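Local coordinates for protein pentafunctional AROM polypeptide (Schizosaccharomyces pombe, PDB 5SWV) that probably catalyses the dehydration of 3-dehydroquinate and the reduction of 3-dehydroshikimate, two consecutive steps of the shikimate pathway, in the two enzyme parts of this fragment, at residues 27-30 against 31-35; 291-294 against 295-298; 352-355 against 356-360; 368-371 against 372-375; 520-523 against 524-528. All blocks are in the same frame, centred on the assembly; numbering follows the deposited sequence.

Contact 1: residues 27-30 against 31-35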
loop_
_atom_site.group_PDB
_atom_site.type_symbol
_atom_site.label_atom_id
_atom_site.label_comp_id
_atom_site.label_asym_id
_atom_site.label_seq_id
_atom_site.Cartn_x
_atom_site.Cartn_y
_atom_site.Cartn_z
ATOM N N PRO A 27 -11.597 -11.516 -5.301
ATOM C CA PRO A 27 -10.598 -12.211 -6.132
ATOM C C PRO A 27 -9.514 -11.297 -6.724
ATOM O O PRO A 27 -8.332 -11.548 -6.516
ATOM C CB PRO A 27 -11.450 -12.857 -7.230
ATOM C CG PRO A 27 -12.767 -13.112 -6.571
ATOM C CD PRO A 27 -12.965 -12.002 -5.566
ATOM N N THR A 28 -9.927 -10.219 -7.384
ATOM C CA THR A 28 -9.030 -9.296 -8.093
ATOM C C THR A 28 -8.648 -8.015 -7.316
ATOM O O THR A 28 -8.040 -7.109 -7.883
ATOM C CB THR A 28 -9.717 -8.841 -9.385
ATOM O OG1 THR A 28 -10.940 -8.137 -9.050
ATOM C CG2 THR A 28 -10.014 -10.038 -10.272
ATOM N N LEU A 29 -8.992 -7.948 -6.030
ATOM C CA LEU A 29 -8.797 -6.741 -5.201
ATOM C C LEU A 29 -7.372 -6.210 -5.199
ATOM O O LEU A 29 -7.156 -5.002 -5.115
ATOM C CB LEU A 29 -9.206 -7.011 -3.750
ATOM C CG LEU A 29 -9.177 -5.800 -2.806
ATOM C CD1 LEU A 29 -10.350 -4.882 -3.094
ATOM C CD2 LEU A 29 -9.183 -6.215 -1.345
ATOM N N ARG A 30 -6.406 -7.114 -5.264
ATOM C CA ARG A 30 -5.004 -6.715 -5.278
ATOM C C ARG A 30 -4.601 -6.031 -6.578
ATOM O O ARG A 30 -3.715 -5.189 -6.567
ATOM C CB ARG A 30 -4.115 -7.912 -4.986
ATOM C CG ARG A 30 -4.327 -8.385 -3.566
ATOM C CD ARG A 30 -3.589 -9.664 -3.291
ATOM N NE ARG A 30 -3.991 -10.228 -2.006
ATOM C CZ ARG A 30 -3.378 -11.245 -1.391
ATOM N NH1 ARG A 30 -2.305 -11.837 -1.927
ATOM N NH2 ARG A 30 -3.841 -11.678 -0.216
ATOM N N ASP A 31 -5.259 -6.384 -7.683
ATOM C CA ASP A 31 -5.045 -5.727 -8.977
ATOM C C ASP A 31 -5.788 -4.382 -9.104
ATOM O O ASP A 31 -5.232 -3.412 -9.638
ATOM C CB ASP A 31 -5.439 -6.671 -10.132
ATOM C CG ASP A 31 -4.582 -7.979 -10.183
ATOM O OD1 ASP A 31 -3.398 -7.994 -9.744
ATOM O OD2 ASP A 31 -5.105 -8.999 -10.697
ATOM N N VAL A 32 -7.023 -4.311 -8.611
ATOM C CA VAL A 32 -7.840 -3.097 -8.785
ATOM C C VAL A 32 -7.460 -1.949 -7.868
ATOM O O VAL A 32 -7.896 -0.836 -8.100
ATOM C CB VAL A 32 -9.354 -3.347 -8.617
ATOM C CG1 VAL A 32 -9.803 -4.497 -9.496
ATOM C CG2 VAL A 32 -9.732 -3.609 -7.174
ATOM N N THR A 33 -6.688 -2.215 -6.820
ATOM C CA THR A 33 -6.269 -1.162 -5.880
ATOM C C THR A 33 -4.896 -0.563 -6.189
ATOM O O THR A 33 -4.514 0.437 -5.578
ATOM C CB THR A 33 -6.279 -1.652 -4.416
ATOM O OG1 THR A 33 -5.422 -2.786 -4.275
ATOM C CG2 THR A 33 -7.683 -2.035 -4.008
ATOM N N VAL A 34 -4.161 -1.186 -7.108
ATOM C CA VAL A 34 -2.917 -0.641 -7.658
ATOM C C VAL A 34 -2.975 0.881 -7.807
ATOM O O VAL A 34 -3.923 1.418 -8.389
ATOM C CB VAL A 34 -2.628 -1.318 -9.021
ATOM C CG1 VAL A 34 -1.801 -0.449 -9.963
ATOM C CG2 VAL A 34 -1.949 -2.673 -8.789
ATOM N N GLY A 35 -1.968 1.558 -7.251
ATOM C CA GLY A 35 -1.795 3.000 -7.387
ATOM C C GLY A 35 -2.668 3.880 -6.526
ATOM O O GLY A 35 -2.570 5.106 -6.610
#
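Two peptide carbonyls, those of Thr-28 and Leu-29, are the flat groups that take the donors of this short helical turn. Over one face of the Thr-28 carbonyl sits Asp-31 N, 2.9 Å from Thr-28 O and 49° out of the carbonyl plane. Val-32 N meets the same oxygen nearly head-on, 3.1 Å from Thr-28 O, which thus closes a tight turn and an i to i+4 turn together. In the plane of the Leu-29 carbonyl, Thr-33 OG1 donates to Leu-29 O at 2.9 Å. A chi1 of 58° turns the Thr-33 hydroxyl back along the helix to the oxygen that Thr-33 N reaches only weakly. Thr-33 CG2 then rests 4.0 Å from Leu-29 CD1, and Val-32 CG2 lies 4.3 Å from that same methyl. The turn is built on helix 29-32, on the connection between barrel strands 13-17 and 38-42 of the type I dehydroquinase part. The Arg-30 guanidinium donates through NH2 to Asn-363 O, near the C-terminal end of helix 353-364, while Asp-31 and Val-34 lean on Pro-521, just before helix 522-530.

Contact 2: residues 291-294 against 295-298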
loop_
_atom_site.group_PDB
_atom_site.type_symbol
_atom_site.label_atom_id
_atom_site.label_comp_id
_atom_site.label_asym_id
_atom_site.label_seq_id
_atom_site.Cartn_x
_atom_site.Cartn_y
_atom_site.Cartn_z
ATOM N N VAL A 291 32.518 1.872 -5.829
ATOM C CA VAL A 291 31.299 2.559 -5.414
ATOM C C VAL A 291 31.305 4.052 -5.771
ATOM O O VAL A 291 30.249 4.666 -5.882
ATOM C CB VAL A 291 31.073 2.392 -3.891
ATOM C CG1 VAL A 291 32.036 3.263 -3.081
ATOM C CG2 VAL A 291 29.622 2.680 -3.525
ATOM N N ASP A 292 32.488 4.636 -5.932
ATOM C CA ASP A 292 32.598 6.091 -6.093
ATOM C C ASP A 292 32.156 6.572 -7.449
ATOM O O ASP A 292 31.800 7.738 -7.602
ATOM C CB ASP A 292 34.017 6.548 -5.810
ATOM C CG ASP A 292 34.399 6.294 -4.389
ATOM O OD1 ASP A 292 33.923 7.073 -3.529
ATOM O OD2 ASP A 292 35.106 5.282 -4.138
ATOM N N GLU A 293 32.161 5.653 -8.410
ATOM C CA GLU A 293 31.703 5.918 -9.759
ATOM C C GLU A 293 30.187 6.133 -9.866
ATOM O O GLU A 293 29.730 6.643 -10.886
ATOM C CB GLU A 293 32.147 4.783 -10.698
ATOM C CG GLU A 293 33.661 4.700 -10.906
ATOM C CD GLU A 293 34.102 3.380 -11.532
ATOM O OE1 GLU A 293 34.274 3.327 -12.761
ATOM O OE2 GLU A 293 34.278 2.384 -10.804
ATOM N N VAL A 294 29.412 5.776 -8.836
ATOM C CA VAL A 294 27.954 5.987 -8.864
ATOM C C VAL A 294 27.546 7.418 -8.491
ATOM O O VAL A 294 26.394 7.795 -8.673
ATOM C CB VAL A 294 27.167 4.981 -7.971
ATOM C CG1 VAL A 294 27.694 3.552 -8.126
ATOM C CG2 VAL A 294 27.149 5.408 -6.501
ATOM N N GLN A 295 28.477 8.205 -7.961
ATOM C CA GLN A 295 28.168 9.559 -7.502
ATOM C C GLN A 295 27.680 10.505 -8.610
ATOM O O GLN A 295 26.828 11.360 -8.353
ATOM C CB GLN A 295 29.381 10.170 -6.801
ATOM C CG GLN A 295 29.041 11.410 -5.996
ATOM C CD GLN A 295 30.201 11.900 -5.155
ATOM O OE1 GLN A 295 31.375 11.619 -5.441
ATOM N NE2 GLN A 295 29.880 12.650 -4.109
ATOM N N LYS A 296 28.225 10.358 -9.819
ATOM C CA LYS A 296 27.823 11.193 -10.968
ATOM C C LYS A 296 26.429 10.824 -11.521
ATOM O O LYS A 296 25.778 11.641 -12.192
ATOM C CB LYS A 296 28.881 11.131 -12.080
ATOM C CG LYS A 296 28.877 9.837 -12.874
ATOM C CD LYS A 296 30.281 9.421 -13.300
ATOM C CE LYS A 296 30.265 8.071 -14.025
ATOM N NZ LYS A 296 31.411 7.202 -13.635
ATOM N N VAL A 297 25.997 9.592 -11.246
ATOM C CA VAL A 297 24.649 9.116 -11.568
ATOM C C VAL A 297 23.634 9.727 -10.613
ATOM O O VAL A 297 22.550 10.154 -11.029
ATOM C CB VAL A 297 24.552 7.575 -11.474
ATOM C CG1 VAL A 297 23.134 7.089 -11.759
ATOM C CG2 VAL A 297 25.551 6.925 -12.424
ATOM N N LEU A 298 23.999 9.756 -9.332
ATOM C CA LEU A 298 23.158 10.317 -8.279
ATOM C C LEU A 298 22.890 11.804 -8.482
ATOM O O LEU A 298 21.881 12.306 -7.997
ATOM C CB LEU A 298 23.797 10.115 -6.904
ATOM C CG LEU A 298 24.130 8.703 -6.405
ATOM C CD1 LEU A 298 24.731 8.793 -5.010
ATOM C CD2 LEU A 298 22.939 7.764 -6.402
#
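From Val-291 to Leu-298 the backbone tightens into a 3-10 turn and then a weakly bonded helix, with Val-294 O taking the amides of both Val-297 and Leu-298. The stronger of these two comes from Leu-298 N, 3.2 Å from Val-294 O with an N-H...O angle of 157°, in the carbonyl plane; the bond from Val-297 N is weak. Two residues earlier Asp-292 O takes Gln-295 N in a weak bond at 3.4 Å. On the outer side Lys-296 folds back over the turn. A chi1 of 75° tucks its CG in over the backbone, and bends at chi2 and chi4 bring the chain round until CD, CE and NZ all lie near Glu-293 O. Lys-296 NZ makes a weak bond to Glu-293 O at 3.3 Å, and Glu-293 CB lies 3.9 Å from Lys-296 NZ. The carboxylate of Glu-293 turns the other way, OE2 accepting from Thr-290 N. On the inner side Val-294 CG2 lies 4.4 Å from Leu-298 CD1, and both residues pack on Phe-257 of strand 253-257; Val-297 joins them there and also touches Phe-303. Opposite charges stay 4.9 Å apart between Glu-293 OE1 and Lys-296 NZ; the one bond the ammonium makes across this turn is the weak one to Glu-293 O, so the attraction probably adds little direction.

Contact 3: residues 352-355 against 356-360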
loop_
_atom_site.group_PDB
_atom_site.type_symbol
_atom_site.label_atom_id
_atom_site.label_comp_id
_atom_site.label_asym_id
_atom_site.label_seq_id
_atom_site.Cartn_x
_atom_site.Cartn_y
_atom_site.Cartn_z
ATOM N N THR A 352 14.613 -2.074 1.803
ATOM C CA THR A 352 13.396 -2.868 1.641
ATOM C C THR A 352 13.614 -4.372 1.724
ATOM O O THR A 352 12.663 -5.121 1.536
ATOM C CB THR A 352 12.739 -2.594 0.289
ATOM O OG1 THR A 352 13.686 -2.862 -0.735
ATOM C CG2 THR A 352 12.277 -1.170 0.193
ATOM N N ASP A 353 14.828 -4.834 2.016
ATOM C CA ASP A 353 15.072 -6.283 2.099
ATOM C C ASP A 353 14.069 -6.983 3.030
ATOM O O ASP A 353 13.458 -7.982 2.656
ATOM C CB ASP A 353 16.526 -6.587 2.501
ATOM C CG ASP A 353 17.545 -6.296 1.360
ATOM O OD1 ASP A 353 17.161 -6.288 0.155
ATOM O OD2 ASP A 353 18.740 -6.080 1.673
ATOM N N TRP A 354 13.852 -6.421 4.214
ATOM C CA TRP A 354 12.845 -6.958 5.144
ATOM C C TRP A 354 11.415 -7.013 4.581
ATOM O O TRP A 354 10.638 -7.899 4.943
ATOM C CB TRP A 354 12.852 -6.185 6.470
ATOM C CG TRP A 354 12.242 -4.831 6.425
ATOM C CD1 TRP A 354 12.825 -3.684 5.984
ATOM C CD2 TRP A 354 10.917 -4.475 6.834
ATOM N NE1 TRP A 354 11.947 -2.628 6.094
ATOM C CE2 TRP A 354 10.774 -3.084 6.624
ATOM C CE3 TRP A 354 9.841 -5.197 7.369
ATOM C CZ2 TRP A 354 9.609 -2.395 6.938
ATOM C CZ3 TRP A 354 8.673 -4.519 7.681
ATOM C CH2 TRP A 354 8.565 -3.125 7.459
ATOM N N ARG A 355 11.071 -6.061 3.717
ATOM C CA ARG A 355 9.738 -5.993 3.141
ATOM C C ARG A 355 9.438 -7.236 2.303
ATOM O O ARG A 355 8.296 -7.691 2.257
ATOM C CB ARG A 355 9.577 -4.728 2.292
ATOM C CG ARG A 355 9.675 -3.425 3.087
ATOM C CD ARG A 355 8.462 -3.195 3.988
ATOM N NE ARG A 355 7.297 -3.235 3.136
ATOM C CZ ARG A 355 6.905 -2.239 2.356
ATOM N NH1 ARG A 355 7.517 -1.061 2.366
ATOM N NH2 ARG A 355 5.866 -2.416 1.568
ATOM N N GLY A 356 10.460 -7.792 1.655
ATOM C CA GLY A 356 10.319 -9.054 0.952
ATOM C C GLY A 356 9.755 -10.151 1.842
ATOM O O GLY A 356 8.961 -10.985 1.388
ATOM N N ILE A 357 10.164 -10.139 3.110
ATOM C CA ILE A 357 9.677 -11.091 4.104
ATOM C C ILE A 357 8.323 -10.660 4.624
ATOM O O ILE A 357 7.359 -11.392 4.513
ATOM C CB ILE A 357 10.670 -11.242 5.271
ATOM C CG1 ILE A 357 12.030 -11.730 4.727
ATOM C CG2 ILE A 357 10.134 -12.226 6.309
ATOM C CD1 ILE A 357 13.155 -11.688 5.732
ATOM N N TYR A 358 8.259 -9.459 5.166
ATOM C CA TYR A 358 7.043 -8.942 5.739
ATOM C C TYR A 358 5.862 -9.002 4.786
ATOM O O TYR A 358 4.832 -9.574 5.119
ATOM C CB TYR A 358 7.253 -7.500 6.205
ATOM C CG TYR A 358 6.041 -6.933 6.877
ATOM C CD1 TYR A 358 5.063 -6.288 6.138
ATOM C CD2 TYR A 358 5.843 -7.083 8.250
ATOM C CE1 TYR A 358 3.922 -5.787 6.747
ATOM C CE2 TYR A 358 4.716 -6.577 8.875
ATOM C CZ TYR A 358 3.754 -5.935 8.119
ATOM O OH TYR A 358 2.621 -5.435 8.694
ATOM N N ASP A 359 6.014 -8.406 3.606
ATOM C CA ASP A 359 4.910 -8.280 2.642
ATOM C C ASP A 359 4.448 -9.632 2.091
ATOM O O ASP A 359 3.287 -9.777 1.671
ATOM C CB ASP A 359 5.294 -7.416 1.432
ATOM C CG ASP A 359 5.592 -5.956 1.773
ATOM O OD1 ASP A 359 5.498 -5.512 2.940
ATOM O OD2 ASP A 359 5.931 -5.228 0.817
ATOM N N THR A 360 5.358 -10.603 2.037
ATOM C CA THR A 360 5.013 -11.940 1.565
ATOM C C THR A 360 4.032 -12.594 2.542
ATOM O O THR A 360 2.999 -13.096 2.125
ATOM C CB THR A 360 6.272 -12.798 1.371
ATOM O OG1 THR A 360 7.083 -12.202 0.364
ATOM C CG2 THR A 360 5.923 -14.202 0.946
#
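Trp-354 and Tyr-358 stand one turn apart on helix 353-364, as do Arg-355 and Asp-359, which form an i to i+4 salt bridge. The helix leads from the mixed sheet of the substrate-binding part to the Rossmann-like parallel sheet of shikimate dehydrogenase. Its packed side is aromatic, with Trp-354 and Ile-357 buried. The first torsion of Trp-354 (chi1 74°) swings the indole forward along the helix, and Trp-354 CZ3 comes within 3.6 Å of Tyr-358 CB. The two rings make an offset edge-to-face pair, the indole edge toward the tyrosine face, centroids 5.5 Å apart and planes at 63°. Helix 382-393 closes over this side: Tyr-389 meets the indole in a further edge-to-face pair, while Ile-357 packs on Ala-387 and Ser-390. Tyr-358 N bonds to Trp-354 O at 2.9 Å.

Arg-355 and Asp-359, by contrast, are partly exposed, and their contact is polar. Arg-355, bent at chi2 and chi3, curls forward along the helix and grips the carboxylate side-on with two nitrogens, one to each oxygen, which fixes the rotation of both groups. The guanidinium and carboxylate planes are nevertheless 57° apart, and the two bonds differ. Arg-355 NH2 reaches Asp-359 OD2 at 2.9 Å, but that oxygen is tilted from the guanidinium plane; Asp-359 OD1 lies in that plane, 2.9 Å from Arg-355 NE, in an almost straight bond.

Contact 4: residues 368-371 against 372-375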
loop_
_atom_site.group_PDB
_atom_site.type_symbol
_atom_site.label_atom_id
_atom_site.label_comp_id
_atom_site.label_asym_id
_atom_site.label_seq_id
_atom_site.Cartn_x
_atom_site.Cartn_y
_atom_site.Cartn_z
ATOM N N VAL A 368 -6.112 -15.105 8.898
ATOM C CA VAL A 368 -5.097 -15.407 9.942
ATOM C C VAL A 368 -4.237 -14.193 10.331
ATOM O O VAL A 368 -3.494 -13.677 9.513
ATOM C CB VAL A 368 -4.129 -16.572 9.513
ATOM C CG1 VAL A 368 -3.041 -16.814 10.563
ATOM C CG2 VAL A 368 -4.884 -17.879 9.243
ATOM N N SER A 369 -4.372 -13.738 11.572
ATOM C CA SER A 369 -3.450 -12.775 12.183
ATOM C C SER A 369 -2.379 -13.564 12.944
ATOM O O SER A 369 -2.672 -14.618 13.520
ATOM C CB SER A 369 -4.219 -11.841 13.130
ATOM O OG SER A 369 -3.376 -11.160 14.035
ATOM N N LEU A 370 -1.147 -13.057 12.935
ATOM C CA LEU A 370 -0.044 -13.671 13.674
ATOM C C LEU A 370 0.142 -13.088 15.073
ATOM O O LEU A 370 1.100 -13.461 15.753
ATOM C CB LEU A 370 1.272 -13.559 12.881
ATOM C CG LEU A 370 1.419 -14.374 11.583
ATOM C CD1 LEU A 370 2.711 -14.029 10.860
ATOM C CD2 LEU A 370 1.373 -15.865 11.862
ATOM N N ARG A 371 -0.744 -12.189 15.516
ATOM C CA ARG A 371 -0.720 -11.734 16.910
ATOM C C ARG A 371 -0.751 -12.928 17.840
ATOM O O ARG A 371 -1.593 -13.799 17.694
ATOM C CB ARG A 371 -1.867 -10.773 17.272
ATOM C CG ARG A 371 -1.356 -9.403 17.709
ATOM C CD ARG A 371 -2.458 -8.362 17.890
ATOM N NE ARG A 371 -2.115 -7.122 17.168
ATOM C CZ ARG A 371 -2.975 -6.179 16.756
ATOM N NH1 ARG A 371 -2.509 -5.117 16.089
ATOM N NH2 ARG A 371 -4.288 -6.269 16.999
ATOM N N ASP A 372 0.206 -12.960 18.765
ATOM C CA ASP A 372 0.321 -13.984 19.793
ATOM C C ASP A 372 0.425 -15.400 19.234
ATOM O O ASP A 372 -0.267 -16.293 19.696
ATOM C CB ASP A 372 -0.833 -13.862 20.801
ATOM C CG ASP A 372 -0.772 -12.575 21.616
ATOM O OD1 ASP A 372 0.337 -12.033 21.858
ATOM O OD2 ASP A 372 -1.852 -12.123 22.050
ATOM N N THR A 373 1.278 -15.588 18.231
ATOM C CA THR A 373 1.556 -16.915 17.655
ATOM C C THR A 373 3.029 -17.230 17.821
ATOM O O THR A 373 3.787 -16.406 18.308
ATOM C CB THR A 373 1.217 -16.968 16.154
ATOM O OG1 THR A 373 1.882 -15.894 15.463
ATOM C CG2 THR A 373 -0.265 -16.862 15.958
ATOM N N ASN A 374 3.428 -18.426 17.416
ATOM C CA ASN A 374 4.815 -18.823 17.477
ATOM C C ASN A 374 5.419 -18.905 16.099
ATOM O O ASN A 374 4.783 -19.410 15.175
ATOM C CB ASN A 374 4.930 -20.178 18.147
ATOM C CG ASN A 374 4.261 -20.208 19.501
ATOM O OD1 ASN A 374 4.386 -19.278 20.310
ATOM N ND2 ASN A 374 3.533 -21.265 19.751
ATOM N N GLY A 375 6.659 -18.430 15.977
ATOM C CA GLY A 375 7.392 -18.463 14.722
ATOM C C GLY A 375 8.733 -19.154 14.842
ATOM O O GLY A 375 9.196 -19.434 15.940
#
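Thr-373 meets the carbonyl of Leu-370 through its first torsion: chi1 of 53° points OG1 to the side facing the turn and holds CG2 beside the backbone N. From there Thr-373 OG1 donates to Leu-370 O at 2.6 Å, tilted from the carbonyl plane, and Thr-373 N adds a weak bond to the same oxygen at 3.3 Å. The Leu-370 side chain crosses the hydroxyl at a slant, its CB 3.5 Å and its CD2 3.6 Å from Thr-373 OG1. Between the two residues the chain reverses at Arg-371 and Asp-372, in a turn resembling type II, Asp-372 taking a positive phi of 57°. Overlapping its start is an ST turn, in which Ser-369 OG accepts from Arg-371 N at 3.2 Å. Together these turns carry the chain from helix 353-364 into strand 374-378, a central strand of the Rossmann-like sheet. Leu-370 is buried against Ser-441 and Ala-442 of strand 440-445, whereas Arg-371 and Asp-372 are exposed at the surface, their charged groups well separated. At the end of the turn Thr-373 pairs through its backbone with Ser-397 and Arg-398, and Asn-374 ND2 bonds to Thr-439 O.

Contact 5: residues 520-523 against 524-528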
loop_
_atom_site.group_PDB
_atom_site.type_symbol
_atom_site.label_atom_id
_atom_site.label_comp_id
_atom_site.label_asym_id
_atom_site.label_seq_id
_atom_site.Cartn_x
_atom_site.Cartn_y
_atom_site.Cartn_z
ATOM N N ALA A 520 2.242 -1.402 -7.247
ATOM C CA ALA A 520 2.109 -2.082 -8.529
ATOM C C ALA A 520 1.651 -3.528 -8.276
ATOM O O ALA A 520 1.976 -4.080 -7.235
ATOM C CB ALA A 520 3.442 -2.057 -9.248
ATOM N N PRO A 521 0.934 -4.160 -9.227
ATOM C CA PRO A 521 0.363 -5.486 -8.959
ATOM C C PRO A 521 1.407 -6.598 -8.975
ATOM O O PRO A 521 2.200 -6.681 -9.920
ATOM C CB PRO A 521 -0.619 -5.682 -10.115
ATOM C CG PRO A 521 -0.105 -4.825 -11.229
ATOM C CD PRO A 521 0.898 -3.852 -10.667
ATOM N N PHE A 522 1.400 -7.443 -7.944
ATOM C CA PHE A 522 2.419 -8.469 -7.811
ATOM C C PHE A 522 2.359 -9.483 -8.946
ATOM O O PHE A 522 3.373 -9.757 -9.556
ATOM C CB PHE A 522 2.301 -9.169 -6.468
ATOM C CG PHE A 522 3.110 -10.436 -6.363
ATOM C CD1 PHE A 522 4.435 -10.398 -5.965
ATOM C CD2 PHE A 522 2.534 -11.673 -6.658
ATOM C CE1 PHE A 522 5.173 -11.566 -5.865
ATOM C CE2 PHE A 522 3.266 -12.844 -6.561
ATOM C CZ PHE A 522 4.587 -12.791 -6.161
ATOM N N ASP A 523 1.174 -10.021 -9.222
ATOM C CA ASP A 523 1.006 -11.140 -10.167
ATOM C C ASP A 523 1.621 -10.942 -11.550
ATOM O O ASP A 523 2.423 -11.765 -11.986
ATOM C CB ASP A 523 -0.477 -11.473 -10.351
ATOM C CG ASP A 523 -1.063 -12.270 -9.199
ATOM O OD1 ASP A 523 -0.353 -12.622 -8.220
ATOM O OD2 ASP A 523 -2.274 -12.557 -9.300
ATOM N N ALA A 524 1.233 -9.869 -12.239
ATOM C CA ALA A 524 1.720 -9.606 -13.602
ATOM C C ALA A 524 3.191 -9.221 -13.635
ATOM O O ALA A 524 3.875 -9.496 -14.615
ATOM C CB ALA A 524 0.886 -8.541 -14.293
ATOM N N VAL A 525 3.680 -8.594 -12.574
ATOM C CA VAL A 525 5.088 -8.237 -12.497
ATOM C C VAL A 525 5.926 -9.491 -12.255
ATOM O O VAL A 525 7.015 -9.623 -12.804
ATOM C CB VAL A 525 5.357 -7.203 -11.398
ATOM C CG1 VAL A 525 6.841 -6.909 -11.297
ATOM C CG2 VAL A 525 4.621 -5.904 -11.693
ATOM N N TYR A 526 5.409 -10.395 -11.431
ATOM C CA TYR A 526 6.041 -11.685 -11.173
ATOM C C TYR A 526 6.073 -12.554 -12.445
ATOM O O TYR A 526 7.084 -13.187 -12.725
ATOM C CB TYR A 526 5.321 -12.386 -9.995
ATOM C CG TYR A 526 5.869 -13.737 -9.610
ATOM C CD1 TYR A 526 5.456 -14.898 -10.276
ATOM C CD2 TYR A 526 6.798 -13.864 -8.586
ATOM C CE1 TYR A 526 5.961 -16.140 -9.946
ATOM C CE2 TYR A 526 7.308 -15.111 -8.241
ATOM C CZ TYR A 526 6.884 -16.243 -8.926
ATOM O OH TYR A 526 7.377 -17.468 -8.587
ATOM N N GLN A 527 4.990 -12.562 -13.222
ATOM C CA GLN A 527 4.934 -13.377 -14.461
ATOM C C GLN A 527 6.009 -13.050 -15.493
ATOM O O GLN A 527 6.453 -13.946 -16.209
ATOM C CB GLN A 527 3.539 -13.325 -15.138
ATOM C CG GLN A 527 2.437 -14.140 -14.441
ATOM C CD GLN A 527 2.886 -15.550 -14.003
ATOM O OE1 GLN A 527 3.541 -16.270 -14.768
ATOM N NE2 GLN A 527 2.546 -15.939 -12.767
ATOM N N LYS A 528 6.414 -11.779 -15.554
ATOM C CA LYS A 528 7.463 -11.312 -16.466
ATOM C C LYS A 528 8.879 -11.475 -15.898
ATOM O O LYS A 528 9.831 -11.694 -16.647
ATOM C CB LYS A 528 7.190 -9.866 -16.905
ATOM C CG LYS A 528 5.988 -9.763 -17.855
ATOM C CD LYS A 528 5.851 -8.419 -18.589
ATOM C CE LYS A 528 6.997 -8.120 -19.556
ATOM N NZ LYS A 528 7.202 -9.213 -20.547
#
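Tyr-526 lies beside Phe-522, one helical turn further on, both side chains pointing the same way. The path starts at Tyr-526 CB, which sits 3.3 Å from Phe-522 O and also covers one face of the phenylalanine ring: a CH-pi contact with Tyr-526 CB 4.1 Å from the Phe-522 ring centroid and 17° off the ring normal. With CG anti to the backbone N (chi1 -180°), the tyrosine ring then runs alongside its neighbour. Tyr-526 CG meets Phe-522 CZ at 3.8 Å. One atom further, Tyr-526 CD2 comes closer, 3.5 Å from Phe-522 CZ, and touches CE1 less tightly. Tyr-526 CE2 is the last ring atom in contact, 4.1 Å from Phe-522 CZ, as the rings diverge toward the phenol end. The side chain also meets Asn-499, in the loop before helix 500-516. The planes are 32° apart, so the pair is oblique. The backbone sets the spacing: Tyr-526 N donates to Phe-522 O at 2.8 Å and Gln-527 N to Asp-523 O at 3.0 Å, the first regular bonds of helix 522-530 after Pro-521 at the N-cap. On another side Val-525 turns CG2 toward the Pro-521 carbonyl and the proline CD. The phenylalanine ring is also held from outside, in a cation-pi contact with Arg-506, and packs on Glu-502 and Val-505 of helix 500-516. Val-525 faces helix 266-277 through Leu-269 and Leu-276, so this last helix of the chain lies against two others.

How the contacts relate
Contacts 1, 2 and 3 are partly buried; contacts 4 and 5 are surface contacts. Only contacts 1 and 5 touch: Val-34 CG2 lies 3.3 Å from Pro-521 N, and this packing joins the dehydroquinase part to the end of the dehydrogenase part. Contacts 3 and 4 follow each other along the chain, the first on helix 353-364 and the second on the approach to strand 374-378, with centres about 17 Å apart. Contact 2 stands alone, its centre at least about 27 Å from the others. Aromatic pairs one turn apart mark contacts 3 and 5, but a salt bridge occurs only in contact 3; threonine hydroxyls bonded to carbonyls mark contacts 1 and 4, and contact 2 relies on backbone bonds and a weak lysine bond.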